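PDB 5EK8: lipoxygenase, which probably adds both atoms of molecular oxygen to polyunsaturated fatty acids at a non-heme iron. Local coordinates for residues A[71-76]-A[115-120]; A[140-145]-A[156-161]; A[293-298]-A[307-312]. All blocks are in the same frame, centred on the assembly; numbering follows the deposited sequence.

How the interactions relate
Interactions 1 and 2 belong to one N-terminal beta sandwich and touch each other, their centres about 9 Å apart, because strands 115-126 and 132-143 are neighbours in its four-stranded sheet. Interaction 1 pairs two strands within that sheet through backbone hydrogen bonds and is mostly buried. Interaction 2 lies nearer the surface and spans the two sheets, with side-chain contacts and no hydrogen bond across it. Interaction 3 is a second buried, hydrogen-bonded antiparallel pair, but a hairpin with a bulge, about 62 to 63 Å between centres from the others. Interactions 1 and 3 both have charged faces: a salt-bridged arginine stacked on tryptophan in one, a glutamate bridged to partners outside the pair in the other.

Interaction 1 (A[71-76]-A[115-120]); sequences IELEVW and LELRVI
Glu-74 faces Arg-118 and Trp-76 faces Glu-116 as hydrogen-bonded pairs of two antiparallel strands at the middle of a four-stranded sheet, one layer of a beta sandwich consistent with a PLAT-type domain. Backbone bonds set the register: Glu-74 N to Arg-118 O and Arg-118 N to Glu-74 O are both 2.9 Å, while Glu-116 N meets Trp-76 O only weakly. Apolar contacts occupy the face of Leu-73, Val-75, Leu-117 and Val-119, where Val-75 CG2 rests 3.8 Å from Leu-117 CD1; Phe-98 and Ile-100 of the facing sheet touch Leu-73 and Val-75. The other face mixes charge and ring. There Ile-120 crosses Glu-74 at about a right angle, Ile-120 CG1 being 3.7 Å from Glu-74 CG. Along its own strand Trp-76 NE1 donates, in its ring plane, to Glu-74 OE1 at 3.0 Å, which helps fix the indole's rotation. Extended from CG to NE, Arg-118 lays its guanidinium flat over the indole, planes 4° apart, in a cation-pi stack with CZ 3.6 Å from the five-membered ring centroid. A salt bridge, again within one strand, joins this guanidinium side-on to Glu-116: Arg-118 NE lies 2.9 Å and NH2 3.2 Å from the single atom Glu-116 OE1.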
loop_
_atom_site.group_PDB
_atom_site.type_symbol
_atom_site.label_atom_id
_atom_site.label_comp_id
_atom_site.label_asym_id
_atom_site.label_seq_id
_atom_site.Cartn_x
_atom_site.Cartn_y
_atom_site.Cartn_z
ATOM N N ILE A 71 -23.682 -12.024 -5.141
ATOM C CA ILE A 71 -22.542 -12.916 -5.267
ATOM C C ILE A 71 -23.013 -14.251 -5.833
ATOM O O ILE A 71 -24.125 -14.703 -5.546
ATOM C CB ILE A 71 -21.819 -13.108 -3.914
ATOM C CG1 ILE A 71 -20.381 -13.578 -4.138
ATOM C CG2 ILE A 71 -22.594 -14.048 -2.991
ATOM C CD1 ILE A 71 -19.470 -13.279 -2.977
ATOM N N GLU A 72 -22.180 -14.858 -6.672
ATOM C CA GLU A 72 -22.581 -16.066 -7.379
ATOM C C GLU A 72 -22.540 -17.280 -6.466
ATOM O O GLU A 72 -21.629 -17.439 -5.652
ATOM C CB GLU A 72 -21.701 -16.294 -8.613
ATOM C CG GLU A 72 -22.031 -15.368 -9.775
ATOM C CD GLU A 72 -21.080 -15.519 -10.950
ATOM O OE1 GLU A 72 -20.640 -16.656 -11.229
ATOM O OE2 GLU A 72 -20.769 -14.494 -11.595
ATOM N N LEU A 73 -23.550 -18.128 -6.612
ATOM C CA LEU A 73 -23.663 -19.347 -5.832
ATOM C C LEU A 73 -23.812 -20.545 -6.754
ATOM O O LEU A 73 -24.539 -20.488 -7.749
ATOM C CB LEU A 73 -24.856 -19.267 -4.879
ATOM C CG LEU A 73 -24.615 -18.976 -3.398
ATOM C CD1 LEU A 73 -23.510 -17.958 -3.196
ATOM C CD2 LEU A 73 -25.913 -18.480 -2.782
ATOM N N GLU A 74 -23.123 -21.630 -6.423
ATOM C CA GLU A 74 -23.250 -22.860 -7.191
ATOM C C GLU A 74 -23.711 -24.008 -6.295
ATOM O O GLU A 74 -23.170 -24.226 -5.210
ATOM C CB GLU A 74 -21.927 -23.209 -7.877
ATOM C CG GLU A 74 -21.472 -22.187 -8.923
ATOM C CD GLU A 74 -20.146 -22.551 -9.591
ATOM O OE1 GLU A 74 -19.451 -23.466 -9.098
ATOM O OE2 GLU A 74 -19.799 -21.919 -10.613
ATOM N N VAL A 75 -24.729 -24.730 -6.743
ATOM C CA VAL A 75 -25.185 -25.906 -6.018
ATOM C C VAL A 75 -24.476 -27.147 -6.546
ATOM O O VAL A 75 -24.537 -27.457 -7.733
ATOM C CB VAL A 75 -26.707 -26.088 -6.124
ATOM C CG1 VAL A 75 -27.105 -27.498 -5.719
ATOM C CG2 VAL A 75 -27.415 -25.062 -5.262
ATOM N N TRP A 76 -23.792 -27.843 -5.649
ATOM C CA TRP A 76 -23.040 -29.038 -5.997
ATOM C C TRP A 76 -23.466 -30.215 -5.141
ATOM O O TRP A 76 -23.928 -30.041 -4.018
ATOM C CB TRP A 76 -21.538 -28.802 -5.815
ATOM C CG TRP A 76 -20.925 -27.884 -6.821
ATOM C CD1 TRP A 76 -21.075 -26.535 -6.889
ATOM C CD2 TRP A 76 -20.044 -28.245 -7.896
ATOM N NE1 TRP A 76 -20.349 -26.027 -7.941
ATOM C CE2 TRP A 76 -19.709 -27.057 -8.576
ATOM C CE3 TRP A 76 -19.512 -29.457 -8.350
ATOM C CZ2 TRP A 76 -18.865 -27.044 -9.689
ATOM C CZ3 TRP A 76 -18.670 -29.442 -9.452
ATOM C CH2 TRP A 76 -18.362 -28.245 -10.114
ATOM N N LEU A 115 -26.376 -32.162 -0.630
ATOM C CA LEU A 115 -26.106 -30.803 -1.094
ATOM C C LEU A 115 -24.878 -30.128 -0.492
ATOM O O LEU A 115 -24.463 -30.414 0.631
ATOM C CB LEU A 115 -27.334 -29.926 -0.854
ATOM C CG LEU A 115 -28.505 -30.249 -1.782
ATOM C CD1 LEU A 115 -29.666 -29.302 -1.544
ATOM C CD2 LEU A 115 -28.061 -30.206 -3.239
ATOM N N GLU A 116 -24.312 -29.226 -1.288
ATOM C CA GLU A 116 -23.145 -28.433 -0.939
ATOM C C GLU A 116 -23.238 -27.109 -1.684
ATOM O O GLU A 116 -23.378 -27.085 -2.905
ATOM C CB GLU A 116 -21.851 -29.164 -1.300
ATOM C CG GLU A 116 -20.651 -28.248 -1.492
ATOM C CD GLU A 116 -19.378 -29.006 -1.856
ATOM O OE1 GLU A 116 -18.846 -28.793 -2.968
ATOM O OE2 GLU A 116 -18.905 -29.814 -1.026
ATOM N N LEU A 117 -23.181 -26.008 -0.948
ATOM C CA LEU A 117 -23.321 -24.690 -1.548
ATOM C C LEU A 117 -21.977 -23.985 -1.664
ATOM O O LEU A 117 -21.251 -23.853 -0.683
ATOM C CB LEU A 117 -24.288 -23.839 -0.729
ATOM C CG LEU A 117 -24.846 -22.601 -1.428
ATOM C CD1 LEU A 117 -25.746 -23.009 -2.588
ATOM C CD2 LEU A 117 -25.592 -21.726 -0.426
ATOM N N ARG A 118 -21.642 -23.532 -2.866
ATOM C CA ARG A 118 -20.379 -22.842 -3.077
ATOM C C ARG A 118 -20.577 -21.354 -3.334
ATOM O O ARG A 118 -21.346 -20.956 -4.212
ATOM C CB ARG A 118 -19.610 -23.466 -4.241
ATOM C CG ARG A 118 -19.289 -24.934 -4.050
ATOM C CD ARG A 118 -18.235 -25.405 -5.036
ATOM N NE ARG A 118 -18.091 -26.857 -5.018
ATOM C CZ ARG A 118 -17.304 -27.539 -5.844
ATOM N NH1 ARG A 118 -16.581 -26.901 -6.756
ATOM N NH2 ARG A 118 -17.240 -28.861 -5.757
ATOM N N VAL A 119 -19.879 -20.543 -2.548
ATOM C CA VAL A 119 -19.793 -19.115 -2.782
ATOM C C VAL A 119 -18.633 -18.877 -3.736
ATOM O O VAL A 119 -17.489 -19.274 -3.452
ATOM C CB VAL A 119 -19.582 -18.316 -1.474
ATOM C CG1 VAL A 119 -19.629 -16.821 -1.754
ATOM C CG2 VAL A 119 -20.635 -18.698 -0.431
ATOM N N ILE A 120 -18.949 -18.224 -4.853
ATOM C CA ILE A 120 -18.035 -18.058 -5.974
ATOM C C ILE A 120 -17.567 -16.612 -6.170
ATOM O O ILE A 120 -18.372 -15.688 -6.303
ATOM C CB ILE A 120 -18.688 -18.549 -7.288
ATOM C CG1 ILE A 120 -19.168 -19.992 -7.135
ATOM C CG2 ILE A 120 -17.716 -18.434 -8.459
ATOM C CD1 ILE A 120 -18.061 -20.962 -6.800
#

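Interaction 2 (A[140-145]-A[156-161]); sequences YIIKGG and GTLTVP
Tyr-140 O, in a probable hydrogen bond with Val-119 N, ties to strand 115-126 the residue whose ring meets Val-160 and Pro-161. Ile-142 O is held in the same way by Leu-117 N. With their backbones bonded to that neighbour, Tyr-140 and Ile-142 point their side chains toward 156-161. With CG opposite the backbone N and beside the carbonyl carbon (chi1 -162°), the tyrosine ring reaches Pro-161, and the Tyr-140 and Pro-161 side chains cross at about a right angle. Pro-161 CD lies over one face, toward the rim, in a CH-pi contact 3.8 Å from the Tyr-140 centroid and 19° off the normal, while Pro-161 CG comes within 3.5 Å of Tyr-140 CE1. This is contact between the two layers of a beta sandwich: 140-143 ends strand 132-143, outermost in the four-stranded sheet, 158-160 lies on an outermost strand of the three-stranded one, and these short segments run at 156° to each other. No hydrogen bond joins the segments, and side chains bridge the layers. Val-160 and Tyr-140 slide past each other in opposite directions, Val-160 CG1 being 3.9 Å from Tyr-140 CB. Farther along the strands Ile-142 presents two methyls to one branch of Leu-158: Leu-158 CD1 sits 3.5 Å from Ile-142 CG2 and 3.7 Å from Ile-142 CD1.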
loop_
_atom_site.group_PDB
_atom_site.type_symbol
_atom_site.label_atom_id
_atom_site.label_comp_id
_atom_site.label_asym_id
_atom_site.label_seq_id
_atom_site.Cartn_x
_atom_site.Cartn_y
_atom_site.Cartn_z
ATOM N N TYR A 140 -16.134 -19.789 -0.800
ATOM C CA TYR A 140 -16.498 -20.492 0.435
ATOM C C TYR A 140 -17.339 -21.733 0.157
ATOM O O TYR A 140 -17.956 -21.845 -0.895
ATOM C CB TYR A 140 -17.251 -19.548 1.380
ATOM C CG TYR A 140 -17.316 -20.006 2.826
ATOM C CD1 TYR A 140 -16.173 -20.040 3.619
ATOM C CD2 TYR A 140 -18.526 -20.377 3.406
ATOM C CE1 TYR A 140 -16.231 -20.446 4.948
ATOM C CE2 TYR A 140 -18.595 -20.781 4.731
ATOM C CZ TYR A 140 -17.447 -20.816 5.495
ATOM O OH TYR A 140 -17.524 -21.222 6.808
ATOM N N ILE A 141 -17.357 -22.674 1.095
ATOM C CA ILE A 141 -18.199 -23.859 0.942
ATOM C C ILE A 141 -19.017 -24.154 2.199
ATOM O O ILE A 141 -18.478 -24.251 3.300
ATOM C CB ILE A 141 -17.372 -25.113 0.586
ATOM C CG1 ILE A 141 -16.559 -24.892 -0.689
ATOM C CG2 ILE A 141 -18.281 -26.311 0.399
ATOM C CD1 ILE A 141 -15.646 -26.047 -1.026
ATOM N N ILE A 142 -20.326 -24.293 2.017
ATOM C CA ILE A 142 -21.228 -24.638 3.102
ATOM C C ILE A 142 -21.833 -26.015 2.879
ATOM O O ILE A 142 -22.313 -26.314 1.787
ATOM C CB ILE A 142 -22.359 -23.615 3.230
ATOM C CG1 ILE A 142 -21.781 -22.205 3.368
ATOM C CG2 ILE A 142 -23.248 -23.970 4.401
ATOM C CD1 ILE A 142 -22.815 -21.109 3.283
ATOM N N LYS A 143 -21.812 -26.858 3.905
ATOM C CA LYS A 143 -22.386 -28.193 3.780
ATOM C C LYS A 143 -23.887 -28.166 4.055
ATOM O O LYS A 143 -24.335 -27.614 5.060
ATOM C CB LYS A 143 -21.680 -29.174 4.718
ATOM C CG LYS A 143 -20.252 -29.479 4.291
ATOM C CD LYS A 143 -19.429 -30.087 5.412
ATOM C CE LYS A 143 -17.981 -30.263 4.977
ATOM N NZ LYS A 143 -17.100 -30.627 6.117
ATOM N N GLY A 144 -24.656 -28.753 3.142
ATOM C CA GLY A 144 -26.100 -28.799 3.265
ATOM C C GLY A 144 -26.605 -30.198 3.566
ATOM O O GLY A 144 -25.819 -31.112 3.821
ATOM N N GLY A 145 -27.924 -30.363 3.527
ATOM C CA GLY A 145 -28.560 -31.619 3.885
ATOM C C GLY A 145 -28.214 -32.787 2.981
ATOM O O GLY A 145 -27.842 -32.609 1.820
ATOM N N GLY A 156 -31.684 -21.589 4.971
ATOM C CA GLY A 156 -32.007 -20.530 5.903
ATOM C C GLY A 156 -30.922 -19.476 5.849
ATOM O O GLY A 156 -30.235 -19.342 4.837
ATOM N N THR A 157 -30.767 -18.731 6.938
ATOM C CA THR A 157 -29.749 -17.688 7.014
ATOM C C THR A 157 -28.414 -18.233 7.519
ATOM O O THR A 157 -28.338 -18.848 8.580
ATOM C CB THR A 157 -30.209 -16.525 7.917
ATOM O OG1 THR A 157 -31.036 -15.638 7.153
ATOM C CG2 THR A 157 -29.018 -15.745 8.454
ATOM N N LEU A 158 -27.366 -18.004 6.739
ATOM C CA LEU A 158 -26.022 -18.422 7.112
ATOM C C LEU A 158 -25.061 -17.252 6.995
ATOM O O LEU A 158 -25.313 -16.307 6.246
ATOM C CB LEU A 158 -25.554 -19.577 6.229
ATOM C CG LEU A 158 -26.490 -20.782 6.155
ATOM C CD1 LEU A 158 -25.951 -21.800 5.165
ATOM C CD2 LEU A 158 -26.683 -21.405 7.536
ATOM N N THR A 159 -23.960 -17.314 7.737
ATOM C CA THR A 159 -22.934 -16.283 7.652
ATOM C C THR A 159 -21.742 -16.779 6.847
ATOM O O THR A 159 -21.418 -17.967 6.863
ATOM C CB THR A 159 -22.455 -15.825 9.046
ATOM O OG1 THR A 159 -22.000 -16.955 9.799
ATOM C CG2 THR A 159 -23.584 -15.135 9.805
ATOM N N VAL A 160 -21.097 -15.859 6.137
ATOM C CA VAL A 160 -19.928 -16.185 5.331
ATOM C C VAL A 160 -18.777 -15.244 5.663
ATOM O O VAL A 160 -18.941 -14.027 5.623
ATOM C CB VAL A 160 -20.236 -16.101 3.817
ATOM C CG1 VAL A 160 -18.993 -16.448 2.994
ATOM C CG2 VAL A 160 -21.408 -17.014 3.451
ATOM N N PRO A 161 -17.607 -15.805 5.999
ATOM C CA PRO A 161 -16.424 -14.981 6.264
ATOM C C PRO A 161 -15.778 -14.477 4.977
ATOM O O PRO A 161 -14.653 -14.864 4.658
ATOM C CB PRO A 161 -15.496 -15.939 7.011
ATOM C CG PRO A 161 -15.853 -17.276 6.473
ATOM C CD PRO A 161 -17.335 -17.239 6.198
#

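Interaction 3 (A[293-298]-A[307-312]); sequences VEAYFV and TMITIQ
A classic beta bulge in the hairpin of strands 291-300 and 303-313 sets both Thr-307 and Met-308 opposite Tyr-296. Tyr-296 O takes the amide of Thr-307, Thr-307 N lying 2.8 Å away and above the carbonyl plane, and Tyr-296 N gives a nearly straight bond to Met-308 O at 2.9 Å. Past the bulge Glu-294 and Thr-310 form a regular hydrogen-bonded pair, N to O in both directions. On the face that carries Glu-294, Tyr-296, Met-308 and Thr-310, Tyr-296 and Met-308 run side by side, Tyr-296 CD2 being 3.6 Å from Met-308 CG. The sulfur makes an oblique Met-aromatic contact, Met-308 SD 4.8 Å from the Tyr-296 centroid. Thr-310 CG2 reaches Tyr-296 CE2 at 3.7 Å. The phenol OH hydrogen-bonds Lys-274, which also bridges to Glu-294 OE2; Ser-276 and Arg-328 hold that carboxylate too. With an alanine at Tyr-296, the Met-308 thioether would probably lose its aromatic neighbour and Lys-274 one of its partners. The other face is apolar: Val-293 CG1 lies 3.7 Å from Ile-311 CG1, and Val-293, Ala-295 and Ile-309 pack on helix 337-377, which carries two of the iron ligands, His-359 and His-364. Two residues facing one, the first with near-helical phi/psi (Thr-307, -96°/-43°), are as in the classic bulge of an antiparallel hairpin.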
loop_
_atom_site.group_PDB
_atom_site.type_symbol
_atom_site.label_atom_id
_atom_site.label_comp_id
_atom_site.label_asym_id
_atom_site.label_seq_id
_atom_site.Cartn_x
_atom_site.Cartn_y
_atom_site.Cartn_z
ATOM N N VAL A 293 14.655 18.470 13.495
ATOM C CA VAL A 293 15.369 19.237 12.480
ATOM C C VAL A 293 14.419 20.077 11.647
ATOM O O VAL A 293 13.352 19.619 11.231
ATOM C CB VAL A 293 16.197 18.331 11.543
ATOM C CG1 VAL A 293 17.354 17.731 12.294
ATOM C CG2 VAL A 293 15.339 17.236 10.941
ATOM N N GLU A 294 14.807 21.323 11.418
ATOM C CA GLU A 294 13.991 22.216 10.615
ATOM C C GLU A 294 14.853 22.867 9.547
ATOM O O GLU A 294 15.869 23.490 9.852
ATOM C CB GLU A 294 13.316 23.266 11.500
ATOM C CG GLU A 294 12.474 22.653 12.612
ATOM C CD GLU A 294 11.592 23.664 13.320
ATOM O OE1 GLU A 294 12.048 24.249 14.330
ATOM O OE2 GLU A 294 10.441 23.864 12.867
ATOM N N ALA A 295 14.459 22.704 8.289
ATOM C CA ALA A 295 15.233 23.270 7.189
ATOM C C ALA A 295 14.518 24.474 6.616
ATOM O O ALA A 295 13.337 24.415 6.321
ATOM C CB ALA A 295 15.479 22.232 6.104
ATOM N N TYR A 296 15.247 25.567 6.462
ATOM C CA TYR A 296 14.692 26.802 5.946
ATOM C C TYR A 296 15.230 27.047 4.546
ATOM O O TYR A 296 16.406 26.798 4.266
ATOM C CB TYR A 296 15.032 27.971 6.869
ATOM C CG TYR A 296 14.474 27.829 8.265
ATOM C CD1 TYR A 296 13.357 28.555 8.662
ATOM C CD2 TYR A 296 15.057 26.967 9.186
ATOM C CE1 TYR A 296 12.839 28.432 9.938
ATOM C CE2 TYR A 296 14.547 26.830 10.461
ATOM C CZ TYR A 296 13.437 27.568 10.838
ATOM O OH TYR A 296 12.927 27.433 12.114
ATOM N N PHE A 297 14.360 27.528 3.666
ATOM C CA PHE A 297 14.728 27.794 2.282
ATOM C C PHE A 297 14.230 29.172 1.880
ATOM O O PHE A 297 13.306 29.697 2.483
ATOM C CB PHE A 297 14.150 26.732 1.345
ATOM C CG PHE A 297 14.400 25.321 1.796
ATOM C CD1 PHE A 297 15.499 24.614 1.332
ATOM C CD2 PHE A 297 13.537 24.699 2.687
ATOM C CE1 PHE A 297 15.731 23.314 1.743
ATOM C CE2 PHE A 297 13.765 23.399 3.104
ATOM C CZ PHE A 297 14.864 22.706 2.629
ATOM N N VAL A 298 14.855 29.764 0.873
ATOM C CA VAL A 298 14.360 31.017 0.328
ATOM C C VAL A 298 14.101 30.825 -1.166
ATOM O O VAL A 298 14.759 30.015 -1.821
ATOM C CB VAL A 298 15.348 32.184 0.567
ATOM C CG1 VAL A 298 16.633 31.997 -0.268
ATOM C CG2 VAL A 298 14.680 33.525 0.274
ATOM N N THR A 307 18.661 28.248 3.380
ATOM C CA THR A 307 19.209 29.361 4.148
ATOM C C THR A 307 19.823 28.900 5.468
ATOM O O THR A 307 20.896 29.368 5.850
ATOM C CB THR A 307 18.139 30.413 4.431
ATOM O OG1 THR A 307 17.087 29.826 5.203
ATOM C CG2 THR A 307 17.569 30.931 3.127
ATOM N N MET A 308 19.141 27.997 6.167
ATOM C CA MET A 308 19.712 27.374 7.359
ATOM C C MET A 308 19.031 26.056 7.700
ATOM O O MET A 308 18.018 25.697 7.118
ATOM C CB MET A 308 19.634 28.315 8.567
ATOM C CG MET A 308 18.229 28.583 9.084
ATOM S SD MET A 308 18.254 29.544 10.617
ATOM C CE MET A 308 19.089 31.041 10.091
ATOM N N ILE A 309 19.626 25.329 8.635
ATOM C CA ILE A 309 19.059 24.104 9.169
ATOM C C ILE A 309 19.305 24.150 10.658
ATOM O O ILE A 309 20.442 24.322 11.104
ATOM C CB ILE A 309 19.697 22.819 8.571
ATOM C CG1 ILE A 309 19.459 22.725 7.062
ATOM C CG2 ILE A 309 19.158 21.567 9.262
ATOM C CD1 ILE A 309 20.111 21.525 6.431
ATOM N N THR A 310 18.235 24.029 11.429
ATOM C CA THR A 310 18.364 23.988 12.870
ATOM C C THR A 310 18.184 22.556 13.344
ATOM O O THR A 310 17.360 21.800 12.807
ATOM C CB THR A 310 17.348 24.907 13.561
ATOM O OG1 THR A 310 16.047 24.304 13.523
ATOM C CG2 THR A 310 17.314 26.256 12.870
ATOM N N ILE A 311 18.978 22.187 14.341
ATOM C CA ILE A 311 18.933 20.836 14.879
ATOM C C ILE A 311 18.840 20.862 16.401
ATOM O O ILE A 311 19.691 21.431 17.082
ATOM C CB ILE A 311 20.170 20.013 14.462
ATOM C CG1 ILE A 311 20.251 19.880 12.940
ATOM C CG2 ILE A 311 20.131 18.637 15.107
ATOM C CD1 ILE A 311 21.492 19.136 12.456
ATOM N N GLN A 312 17.794 20.242 16.932
ATOM C CA GLN A 312 17.649 20.139 18.375
ATOM C C GLN A 312 17.492 18.675 18.769
ATOM O O GLN A 312 16.493 18.043 18.443
ATOM C CB GLN A 312 16.462 20.970 18.856
ATOM C CG GLN A 312 16.408 21.118 20.351
ATOM C CD GLN A 312 15.315 22.045 20.806
ATOM O OE1 GLN A 312 15.479 22.753 21.792
ATOM N NE2 GLN A 312 14.193 22.055 20.087
#